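Local coordinates for EDTA monooxygenase (EDTA-degrading bacterium BNC1, PDB 5DQP), which probably oxidises EDTA with molecular oxygen as a monooxygenase of the bacterial luciferase-like family, using reduced FMN supplied by a partner flavin reductase, at residues I50-A56 with I89-T94; Y205-V209 with T417-L422; R5-W11 with D379-N384. One frame throughout, in Å; residues are numbered along the deposited sequence. Where two conformers were deposited one is given.

Contact 1: residues I50-A56 with I89-T94; sequences IDAFFLA and IGGIVT
Gly91 CA sits over one face of the Phe53 ring, 3.7 Å from its centroid and almost on the ring normal, a CH-pi contact. Phe53 reaches it because CG stands between the backbone N and the carbonyl carbon (chi1 61°), which folds the ring back over the neighbouring strand. A side chain on Gly91 would run into Phe53 CZ. Next to Phe54, Ile92 brings its CG2 branch to 3.6 Å from Phe54 CD1. Ile92 CD1 reaches back to the methyl of Ala52. Strands 52-55 and 90-94 run parallel as neighbours in the TIM-type barrel, joined through helix 75-85 in a beta-alpha-beta unit. Phe53 N donates to Gly90 O at 2.9 Å. Leu55 N donates to Ile92 O, also at 2.9 Å. Thr94 OG1 lies 2.8 Å from Leu55 O and also bonds to Asn123 OD1. Thr94 is a predicted FMN-binding residue; a polyether, probably from the crystallisation liquor, lies beside its side chain. Further out, the Phe54 ring meets Trp11 and Tyr231 edge-to-face, while Phe53 packs on Ile82 and Thr83 of helix 75-85.

Contact 2: residues Y205-V209 with T417-L422; sequences YGPPV and TLRERL
A short C-terminal helix, 418-421, docks here on the proline-rich loop that leads into barrel strand 210-213. Arg419 is the main link. Its NE and NH2 both donate to Pro207 O, each at 3.0 Å, in a side-on grip on one oxygen. That oxygen lies in the guanidinium plane. NE comes to it in the carbonyl plane, NH2 from above that plane. NH2 also makes a weak bond to Pro208 O at 3.2 Å. The chain leaves the helix with CG anti to the backbone N (chi1 172°) and bends at chi3 (-54°), which turns the guanidinium edge to the loop. Val209 CG2 lies over one face of the group and packs on Arg419 CB at 3.9 Å. NH1 is held by a salt bridge to Glu228, which probably balances the buried charge.

At the helix start, Thr417 puts CG2 over the centre of the Tyr205 ring, 3.9 Å from the centroid, a CH-pi contact. Thr417 is the N-cap residue, and its OG1 accepts from Glu420 N at 3.2 Å. The same hydroxyl donates to Glu420 OE1, meeting it from above the carboxylate plane. Around this contact, Tyr205 packs on Leu114 of helix 102-115, Pro207 and Pro208 on Trp161 of helix 143-161, and Val209 and Leu422 on Ile229 of strand 229-233.

Contact 3: residues R5-W11 with D379-N384; sequences RMYLVSW and DGFVIN
Leu8 CD2 and Ile383 CD1 meet at 3.9 Å, the two side chains crossing at a slant on one face of the sheet. Phe381 is on the same face. Met6 SD approaches the edge of its ring, 4.1 Å from Phe381 CE1, in a Met-aromatic contact. Met6 runs out with CG anti to the backbone N and then bends at chi3 (-57°), which carries the sulfur to that edge. Helices 390-405 and 362-374 pack against this apolar group, through Leu403 and Leu369 among others. On the other face, Val9 and Val382 lie side by side and point the same way, with Leu264 of strand 262-271 against both.

The backbones bond in parallel register. Val9 N donates to Phe381 O at 2.9 Å, and Ile383 N to Val9 O at 2.7 Å. Tyr7 N donates to Asp379 O.

Trp11, at one end, was modelled in two conformers. In one of them the Asn384 amide stacks on the indole, the planes 15° apart. Asn384 OD1 then lies over the ring, 3.2 Å from Trp11 CG, and Asn384 CB sits over the five-membered ring. Trp11 NE1 bonds to Ser266 OG. A glycine in place of this asparagine would probably cost the indole its stacked amide and CB contact, leaving the ring less firmly held on that face. Water bridges Trp11 O and Ile383 O here, and a second water joins Arg5 O to Asp379 O at the opposite end. Asp379 is further tied to Arg248 by a salt bridge and to Val263 N.

Pairing strand 7-11, near the N-terminus, with strand 380-383, the last strand of the sheet in sequence, is the closure characteristic of a TIM-type barrel.

Contacts 1 and 3 belong to one parallel sheet, the barrel wall, and their centres are about 10 Å apart. Strands 7-11 and 52-55 are neighbours in it, so the order across is 380-383, 7-11, 52-55, 90-96. The Arg5–Asp51 salt bridge also joins these contacts. Along the chain, contact 1 falls wholly between the two segments of contact 3. Contact 2 follows contact 1 in sequence, and its segments alternate with those of contact 3. Its centre is about 13 Å from contact 1 and 16 Å from contact 3. Arg421 of the C-terminal helix bonds to Asp51 O and packs on Arg5. The chain's tail thus ties back onto the barrel beside its early strands.

Contact 1: residues I50-A56 with I89-T94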
loop_
_atom_site.group_PDB
_atom_site.type_symbol
_atom_site.label_atom_id
_atom_site.label_comp_id
_atom_site.label_asym_id
_atom_site.label_seq_id
_atom_site.Cartn_x
_atom_site.Cartn_y
_atom_site.Cartn_z
ATOM N N ILE A 50 -2.903 -21.755 -6.009
ATOM C CA ILE A 50 -4.036 -20.947 -5.583
ATOM C C ILE A 50 -4.118 -19.731 -6.493
ATOM O O ILE A 50 -3.093 -19.186 -6.914
ATOM C CB ILE A 50 -3.894 -20.560 -4.099
ATOM C CG1 ILE A 50 -3.819 -21.820 -3.224
ATOM C CG2 ILE A 50 -5.067 -19.712 -3.645
ATOM C CD1 ILE A 50 -4.883 -22.891 -3.496
ATOM N N ASP A 51 -5.343 -19.317 -6.844
ATOM C CA ASP A 51 -5.464 -18.219 -7.795
ATOM C C ASP A 51 -5.052 -16.886 -7.178
ATOM O O ASP A 51 -4.399 -16.076 -7.844
ATOM C CB ASP A 51 -6.879 -18.151 -8.350
ATOM C CG ASP A 51 -7.215 -19.371 -9.169
ATOM O OD1 ASP A 51 -6.599 -19.537 -10.248
ATOM O OD2 ASP A 51 -8.057 -20.176 -8.719
ATOM N N ALA A 52 -5.405 -16.637 -5.915
ATOM C CA ALA A 52 -5.014 -15.379 -5.280
ATOM C C ALA A 52 -5.050 -15.534 -3.764
ATOM O O ALA A 52 -5.797 -16.364 -3.236
ATOM C CB ALA A 52 -5.938 -14.225 -5.704
ATOM N N PHE A 53 -4.233 -14.735 -3.068
ATOM C CA PHE A 53 -4.457 -14.575 -1.645
ATOM C C PHE A 53 -5.460 -13.442 -1.438
ATOM O O PHE A 53 -5.763 -12.662 -2.344
ATOM C CB PHE A 53 -3.143 -14.327 -0.870
ATOM C CG PHE A 53 -2.392 -13.060 -1.284
ATOM C CD1 PHE A 53 -2.728 -11.833 -0.747
ATOM C CD2 PHE A 53 -1.347 -13.120 -2.199
ATOM C CE1 PHE A 53 -2.065 -10.678 -1.131
ATOM C CE2 PHE A 53 -0.660 -11.981 -2.581
ATOM C CZ PHE A 53 -1.020 -10.751 -2.051
ATOM N N PHE A 54 -5.999 -13.373 -0.232
ATOM C CA PHE A 54 -6.939 -12.332 0.126
ATOM C C PHE A 54 -6.571 -11.746 1.482
ATOM O O PHE A 54 -6.237 -12.479 2.420
ATOM C CB PHE A 54 -8.369 -12.900 0.156
ATOM C CG PHE A 54 -9.374 -11.995 0.814
ATOM C CD1 PHE A 54 -9.688 -10.773 0.251
ATOM C CD2 PHE A 54 -10.028 -12.384 1.970
ATOM C CE1 PHE A 54 -10.617 -9.944 0.826
ATOM C CE2 PHE A 54 -10.992 -11.553 2.565
ATOM C CZ PHE A 54 -11.279 -10.338 1.991
ATOM N N LEU A 55 -6.660 -10.429 1.580
ATOM C CA LEU A 55 -6.432 -9.700 2.816
ATOM C C LEU A 55 -7.697 -8.933 3.166
ATOM O O LEU A 55 -8.117 -8.046 2.420
ATOM C CB LEU A 55 -5.238 -8.750 2.676
ATOM C CG LEU A 55 -3.878 -9.436 2.537
ATOM C CD1 LEU A 55 -2.790 -8.403 2.188
ATOM C CD2 LEU A 55 -3.516 -10.177 3.807
ATOM N N ALA A 56 -8.319 -9.304 4.275
ATOM C CA ALA A 56 -9.378 -8.496 4.859
ATOM C C ALA A 56 -8.746 -7.281 5.531
ATOM O O ALA A 56 -7.544 -7.257 5.802
ATOM C CB ALA A 56 -10.180 -9.310 5.871
ATOM N N ILE A 89 1.075 -15.623 -8.090
ATOM C CA ILE A 89 -0.176 -15.657 -7.358
ATOM C C ILE A 89 -0.798 -14.273 -7.326
ATOM O O ILE A 89 -0.110 -13.263 -7.134
ATOM C CB ILE A 89 0.056 -16.201 -5.946
ATOM C CG1 ILE A 89 -1.296 -16.340 -5.245
ATOM C CG2 ILE A 89 1.060 -15.330 -5.229
ATOM C CD1 ILE A 89 -1.282 -17.358 -4.202
ATOM N N GLY A 90 -2.107 -14.219 -7.528
ATOM C CA GLY A 90 -2.822 -12.973 -7.398
ATOM C C GLY A 90 -3.016 -12.566 -5.949
ATOM O O GLY A 90 -2.693 -13.291 -5.003
ATOM N N GLY A 91 -3.572 -11.374 -5.779
ATOM C CA GLY A 91 -3.872 -10.874 -4.458
ATOM C C GLY A 91 -5.110 -10.012 -4.509
ATOM O O GLY A 91 -5.346 -9.318 -5.497
ATOM N N ILE A 92 -5.920 -10.073 -3.459
ATOM C CA ILE A 92 -7.144 -9.299 -3.350
ATOM C C ILE A 92 -7.048 -8.544 -2.045
ATOM O O ILE A 92 -6.889 -9.163 -0.986
ATOM C CB ILE A 92 -8.392 -10.198 -3.367
ATOM C CG1 ILE A 92 -8.472 -10.969 -4.708
ATOM C CG2 ILE A 92 -9.654 -9.386 -3.042
ATOM C CD1 ILE A 92 -9.386 -12.225 -4.659
ATOM N N VAL A 93 -7.147 -7.221 -2.110
ATOM C CA VAL A 93 -6.992 -6.369 -0.937
ATOM C C VAL A 93 -8.300 -5.638 -0.633
ATOM O O VAL A 93 -9.014 -5.192 -1.540
ATOM C CB VAL A 93 -5.814 -5.396 -1.129
ATOM C CG1 VAL A 93 -4.536 -6.206 -1.362
ATOM C CG2 VAL A 93 -6.044 -4.492 -2.311
ATOM N N THR A 94 -8.617 -5.542 0.650
ATOM C CA THR A 94 -9.802 -4.838 1.112
ATOM C C THR A 94 -9.496 -3.364 1.322
ATOM O O THR A 94 -8.527 -3.021 2.009
ATOM C CB THR A 94 -10.303 -5.448 2.424
ATOM O OG1 THR A 94 -10.663 -6.805 2.202
ATOM C CG2 THR A 94 -11.508 -4.673 2.969
#

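Contact 2: residues Y205-V209 with T417-L422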
loop_
_atom_site.group_PDB
_atom_site.type_symbol
_atom_site.label_atom_id
_atom_site.label_comp_id
_atom_site.label_asym_id
_atom_site.label_seq_id
_atom_site.Cartn_x
_atom_site.Cartn_y
_atom_site.Cartn_z
ATOM N N TYR A 205 -4.420 -5.370 -20.482
ATOM C CA TYR A 205 -5.295 -6.470 -20.101
ATOM C C TYR A 205 -6.435 -6.031 -19.165
ATOM O O TYR A 205 -7.175 -6.881 -18.662
ATOM C CB TYR A 205 -4.457 -7.584 -19.469
ATOM C CG TYR A 205 -3.486 -7.022 -18.461
ATOM C CD1 TYR A 205 -3.917 -6.675 -17.187
ATOM C CD2 TYR A 205 -2.148 -6.816 -18.781
ATOM C CE1 TYR A 205 -3.061 -6.126 -16.275
ATOM C CE2 TYR A 205 -1.266 -6.277 -17.850
ATOM C CZ TYR A 205 -1.729 -5.941 -16.600
ATOM O OH TYR A 205 -0.873 -5.407 -15.665
ATOM N N GLY A 206 -6.599 -4.733 -18.927
ATOM C CA GLY A 206 -7.790 -4.242 -18.274
ATOM C C GLY A 206 -7.559 -3.790 -16.849
ATOM O O GLY A 206 -6.466 -3.930 -16.297
ATOM N N PRO A 207 -8.618 -3.287 -16.212
ATOM C CA PRO A 207 -8.499 -2.688 -14.871
ATOM C C PRO A 207 -8.435 -3.741 -13.771
ATOM O O PRO A 207 -8.657 -4.940 -14.012
ATOM C CB PRO A 207 -9.786 -1.850 -14.775
ATOM C CG PRO A 207 -10.790 -2.652 -15.538
ATOM C CD PRO A 207 -9.999 -3.207 -16.728
ATOM N N PRO A 208 -8.123 -3.334 -12.534
ATOM C CA PRO A 208 -8.122 -4.290 -11.426
ATOM C C PRO A 208 -9.470 -4.961 -11.259
ATOM O O PRO A 208 -10.519 -4.351 -11.476
ATOM C CB PRO A 208 -7.798 -3.420 -10.201
ATOM C CG PRO A 208 -7.095 -2.206 -10.782
ATOM C CD PRO A 208 -7.812 -1.963 -12.070
ATOM N N VAL A 209 -9.426 -6.234 -10.859
ATOM C CA VAL A 209 -10.638 -6.989 -10.537
ATOM C C VAL A 209 -11.274 -6.428 -9.271
ATOM O O VAL A 209 -10.584 -6.106 -8.297
ATOM C CB VAL A 209 -10.283 -8.479 -10.378
ATOM C CG1 VAL A 209 -11.452 -9.297 -9.826
ATOM C CG2 VAL A 209 -9.800 -9.050 -11.705
ATOM N N THR A 417 -2.091 -12.701 -15.492
ATOM C CA THR A 417 -2.847 -11.646 -14.828
ATOM C C THR A 417 -4.066 -12.265 -14.147
ATOM O O THR A 417 -4.558 -13.322 -14.559
ATOM C CB THR A 417 -3.247 -10.531 -15.811
ATOM O OG1 THR A 417 -4.398 -10.921 -16.571
ATOM C CG2 THR A 417 -2.071 -10.208 -16.766
ATOM N N LEU A 418 -4.511 -11.617 -13.067
ATOM C CA LEU A 418 -5.674 -12.101 -12.332
ATOM C C LEU A 418 -6.940 -12.029 -13.185
ATOM O O LEU A 418 -7.711 -12.995 -13.257
ATOM C CB LEU A 418 -5.829 -11.311 -11.025
ATOM C CG LEU A 418 -6.951 -11.777 -10.114
ATOM C CD1 LEU A 418 -6.754 -13.244 -9.688
ATOM C CD2 LEU A 418 -7.024 -10.854 -8.893
ATOM N N ARG A 419 -7.171 -10.904 -13.862
ATOM C CA ARG A 419 -8.359 -10.818 -14.715
ATOM C C ARG A 419 -8.396 -11.947 -15.750
ATOM O O ARG A 419 -9.455 -12.546 -15.988
ATOM C CB ARG A 419 -8.432 -9.444 -15.380
ATOM C CG ARG A 419 -9.521 -9.311 -16.426
ATOM C CD ARG A 419 -9.782 -7.848 -16.828
ATOM N NE ARG A 419 -10.076 -6.983 -15.689
ATOM C CZ ARG A 419 -11.249 -6.940 -15.058
ATOM N NH1 ARG A 419 -12.246 -7.694 -15.473
ATOM N NH2 ARG A 419 -11.433 -6.133 -14.014
ATOM N N GLU A 420 -7.252 -12.283 -16.355
ATOM C CA GLU A 420 -7.261 -13.359 -17.351
ATOM C C GLU A 420 -7.306 -14.741 -16.705
ATOM O O GLU A 420 -7.974 -15.647 -17.213
ATOM C CB GLU A 420 -6.041 -13.226 -18.272
ATOM C CG GLU A 420 -6.083 -11.935 -19.101
ATOM C CD GLU A 420 -4.784 -11.617 -19.848
ATOM O OE1 GLU A 420 -3.693 -11.780 -19.255
ATOM O OE2 GLU A 420 -4.858 -11.182 -21.025
ATOM N N ARG A 421 -6.603 -14.932 -15.586
ATOM C CA ARG A 421 -6.704 -16.196 -14.851
ATOM C C ARG A 421 -8.157 -16.533 -14.498
ATOM O O ARG A 421 -8.598 -17.687 -14.618
ATOM C CB ARG A 421 -5.840 -16.114 -13.585
ATOM C CG ARG A 421 -5.870 -17.387 -12.714
ATOM C CD ARG A 421 -4.771 -17.354 -11.677
ATOM N NE ARG A 421 -3.475 -17.018 -12.263
ATOM C CZ ARG A 421 -2.518 -16.372 -11.608
ATOM N NH1 ARG A 421 -2.728 -16.007 -10.347
ATOM N NH2 ARG A 421 -1.353 -16.104 -12.196
ATOM N N LEU A 422 -8.923 -15.528 -14.081
ATOM C CA LEU A 422 -10.311 -15.717 -13.670
ATOM C C LEU A 422 -11.292 -15.807 -14.836
ATOM O O LEU A 422 -12.477 -16.047 -14.597
ATOM C CB LEU A 422 -10.726 -14.569 -12.744
ATOM C CG LEU A 422 -9.914 -14.584 -11.454
ATOM C CD1 LEU A 422 -10.378 -13.473 -10.538
ATOM C CD2 LEU A 422 -10.108 -15.934 -10.792
#

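Contact 3: residues R5-W11 with D379-N384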
loop_
_atom_site.group_PDB
_atom_site.type_symbol
_atom_site.label_atom_id
_atom_site.label_comp_id
_atom_site.label_asym_id
_atom_site.label_seq_id
_atom_site.Cartn_x
_atom_site.Cartn_y
_atom_site.Cartn_z
ATOM N N ARG A 5 -13.532 -24.712 -14.536
ATOM C CA ARG A 5 -12.758 -25.298 -13.452
ATOM C C ARG A 5 -13.005 -24.500 -12.170
ATOM O O ARG A 5 -13.555 -23.399 -12.194
ATOM C CB ARG A 5 -11.267 -25.378 -13.836
ATOM C CG ARG A 5 -10.581 -24.048 -14.197
ATOM C CD ARG A 5 -10.083 -23.317 -12.939
ATOM N NE ARG A 5 -9.096 -22.280 -13.238
ATOM C CZ ARG A 5 -8.362 -21.637 -12.329
ATOM N NH1 ARG A 5 -7.505 -20.704 -12.728
ATOM N NH2 ARG A 5 -8.480 -21.913 -11.022
ATOM N N MET A 6 -12.600 -25.080 -11.045
ATOM C CA MET A 6 -12.796 -24.493 -9.722
ATOM C C MET A 6 -11.728 -23.437 -9.425
ATOM O O MET A 6 -10.546 -23.651 -9.708
ATOM C CB MET A 6 -12.725 -25.606 -8.666
ATOM C CG MET A 6 -12.917 -25.171 -7.219
ATOM S SD MET A 6 -12.646 -26.557 -6.097
ATOM C CE MET A 6 -13.856 -27.744 -6.711
ATOM N N TYR A 7 -12.140 -22.318 -8.829
ATOM C CA TYR A 7 -11.200 -21.281 -8.392
ATOM C C TYR A 7 -11.021 -21.338 -6.877
ATOM O O TYR A 7 -11.952 -21.672 -6.144
ATOM C CB TYR A 7 -11.672 -19.877 -8.808
ATOM C CG TYR A 7 -11.869 -19.752 -10.302
ATOM C CD1 TYR A 7 -10.803 -19.473 -11.139
ATOM C CD2 TYR A 7 -13.123 -19.960 -10.877
ATOM C CE1 TYR A 7 -10.980 -19.396 -12.518
ATOM C CE2 TYR A 7 -13.307 -19.889 -12.240
ATOM C CZ TYR A 7 -12.229 -19.610 -13.054
ATOM O OH TYR A 7 -12.413 -19.528 -14.407
ATOM N N LEU A 8 -9.815 -21.014 -6.410
ATOM C CA LEU A 8 -9.494 -21.043 -4.986
ATOM C C LEU A 8 -8.759 -19.778 -4.566
ATOM O O LEU A 8 -7.803 -19.356 -5.228
ATOM C CB LEU A 8 -8.636 -22.267 -4.641
ATOM C CG LEU A 8 -9.291 -23.639 -4.758
ATOM C CD1 LEU A 8 -8.244 -24.685 -4.473
ATOM C CD2 LEU A 8 -10.495 -23.789 -3.781
ATOM N N VAL A 9 -9.181 -19.196 -3.451
ATOM C CA VAL A 9 -8.546 -18.016 -2.877
ATOM C C VAL A 9 -8.257 -18.295 -1.410
ATOM O O VAL A 9 -9.077 -18.914 -0.725
ATOM C CB VAL A 9 -9.453 -16.773 -3.028
ATOM C CG1 VAL A 9 -8.821 -15.552 -2.289
ATOM C CG2 VAL A 9 -9.724 -16.483 -4.501
ATOM N N SER A 10 -7.108 -17.832 -0.915
ATOM C CA SER A 10 -6.685 -18.134 0.453
ATOM C C SER A 10 -6.582 -16.856 1.277
ATOM O O SER A 10 -5.804 -15.960 0.935
ATOM C CB SER A 10 -5.334 -18.857 0.477
ATOM O OG SER A 10 -4.324 -18.115 -0.225
ATOM N N TRP A 11 -7.368 -16.773 2.351
ATOM C CA TRP A 11 -7.158 -15.707 3.319
ATOM C C TRP A 11 -5.712 -15.735 3.775
ATOM O O TRP A 11 -5.125 -16.802 3.982
ATOM C CB TRP A 11 -8.040 -15.861 4.553
ATOM C CG TRP A 11 -9.476 -15.652 4.403
ATOM C CD1 TRP A 11 -10.345 -16.399 3.661
ATOM C CD2 TRP A 11 -10.267 -14.675 5.093
ATOM N NE1 TRP A 11 -11.627 -15.928 3.821
ATOM C CE2 TRP A 11 -11.607 -14.871 4.696
ATOM C CE3 TRP A 11 -9.971 -13.649 6.003
ATOM C CZ2 TRP A 11 -12.654 -14.070 5.170
ATOM C CZ3 TRP A 11 -11.008 -12.859 6.476
ATOM C CH2 TRP A 11 -12.334 -13.071 6.057
ATOM N N ASP A 379 -18.563 -21.161 -7.691
ATOM C CA ASP A 379 -17.554 -21.226 -8.745
ATOM C C ASP A 379 -16.159 -21.548 -8.205
ATOM O O ASP A 379 -15.224 -21.722 -8.997
ATOM C CB ASP A 379 -17.526 -19.907 -9.531
ATOM C CG ASP A 379 -18.901 -19.550 -10.103
ATOM O OD1 ASP A 379 -19.332 -20.231 -11.062
ATOM O OD2 ASP A 379 -19.568 -18.621 -9.578
ATOM N N GLY A 380 -16.017 -21.614 -6.891
ATOM C CA GLY A 380 -14.750 -21.828 -6.231
ATOM C C GLY A 380 -14.943 -21.417 -4.789
ATOM O O GLY A 380 -16.067 -21.199 -4.355
ATOM N N PHE A 381 -13.832 -21.301 -4.052
ATOM C CA PHE A 381 -13.952 -21.098 -2.614
ATOM C C PHE A 381 -12.853 -20.195 -2.087
ATOM O O PHE A 381 -11.758 -20.132 -2.644
ATOM C CB PHE A 381 -13.933 -22.437 -1.841
ATOM C CG PHE A 381 -14.990 -23.398 -2.317
ATOM C CD1 PHE A 381 -14.741 -24.245 -3.388
ATOM C CD2 PHE A 381 -16.242 -23.408 -1.737
ATOM C CE1 PHE A 381 -15.709 -25.109 -3.845
ATOM C CE2 PHE A 381 -17.212 -24.271 -2.182
ATOM C CZ PHE A 381 -16.938 -25.118 -3.260
ATOM N N VAL A 382 -13.175 -19.489 -1.005
ATOM C CA VAL A 382 -12.199 -18.781 -0.186
ATOM C C VAL A 382 -11.885 -19.667 1.012
ATOM O O VAL A 382 -12.771 -19.965 1.822
ATOM C CB VAL A 382 -12.719 -17.405 0.277
ATOM C CG1 VAL A 382 -11.547 -16.527 0.733
ATOM C CG2 VAL A 382 -13.593 -16.687 -0.813
ATOM N N ILE A 383 -10.628 -20.071 1.118
ATOM C CA ILE A 383 -10.122 -20.930 2.187
ATOM C C ILE A 383 -9.575 -20.048 3.305
ATOM O O ILE A 383 -8.615 -19.294 3.102
ATOM C CB ILE A 383 -9.021 -21.858 1.646
ATOM C CG1 ILE A 383 -9.523 -22.645 0.438
ATOM C CG2 ILE A 383 -8.460 -22.779 2.735
ATOM C CD1 ILE A 383 -8.433 -22.784 -0.645
ATOM N N ASN A 384 -10.177 -20.142 4.477
ATOM C CA ASN A 384 -9.844 -19.305 5.626
ATOM C C ASN A 384 -9.130 -20.209 6.634
ATOM O O ASN A 384 -9.758 -20.797 7.512
ATOM C CB ASN A 384 -11.123 -18.696 6.188
ATOM C CG ASN A 384 -10.885 -17.510 7.106
ATOM O OD1 ASN A 384 -9.751 -17.048 7.287
ATOM N ND2 ASN A 384 -11.980 -16.989 7.686
HETATM O O HOH W 1 -15.874 -22.379 -11.600
HETATM O O HOH W 2 -6.130 -19.319 4.419
#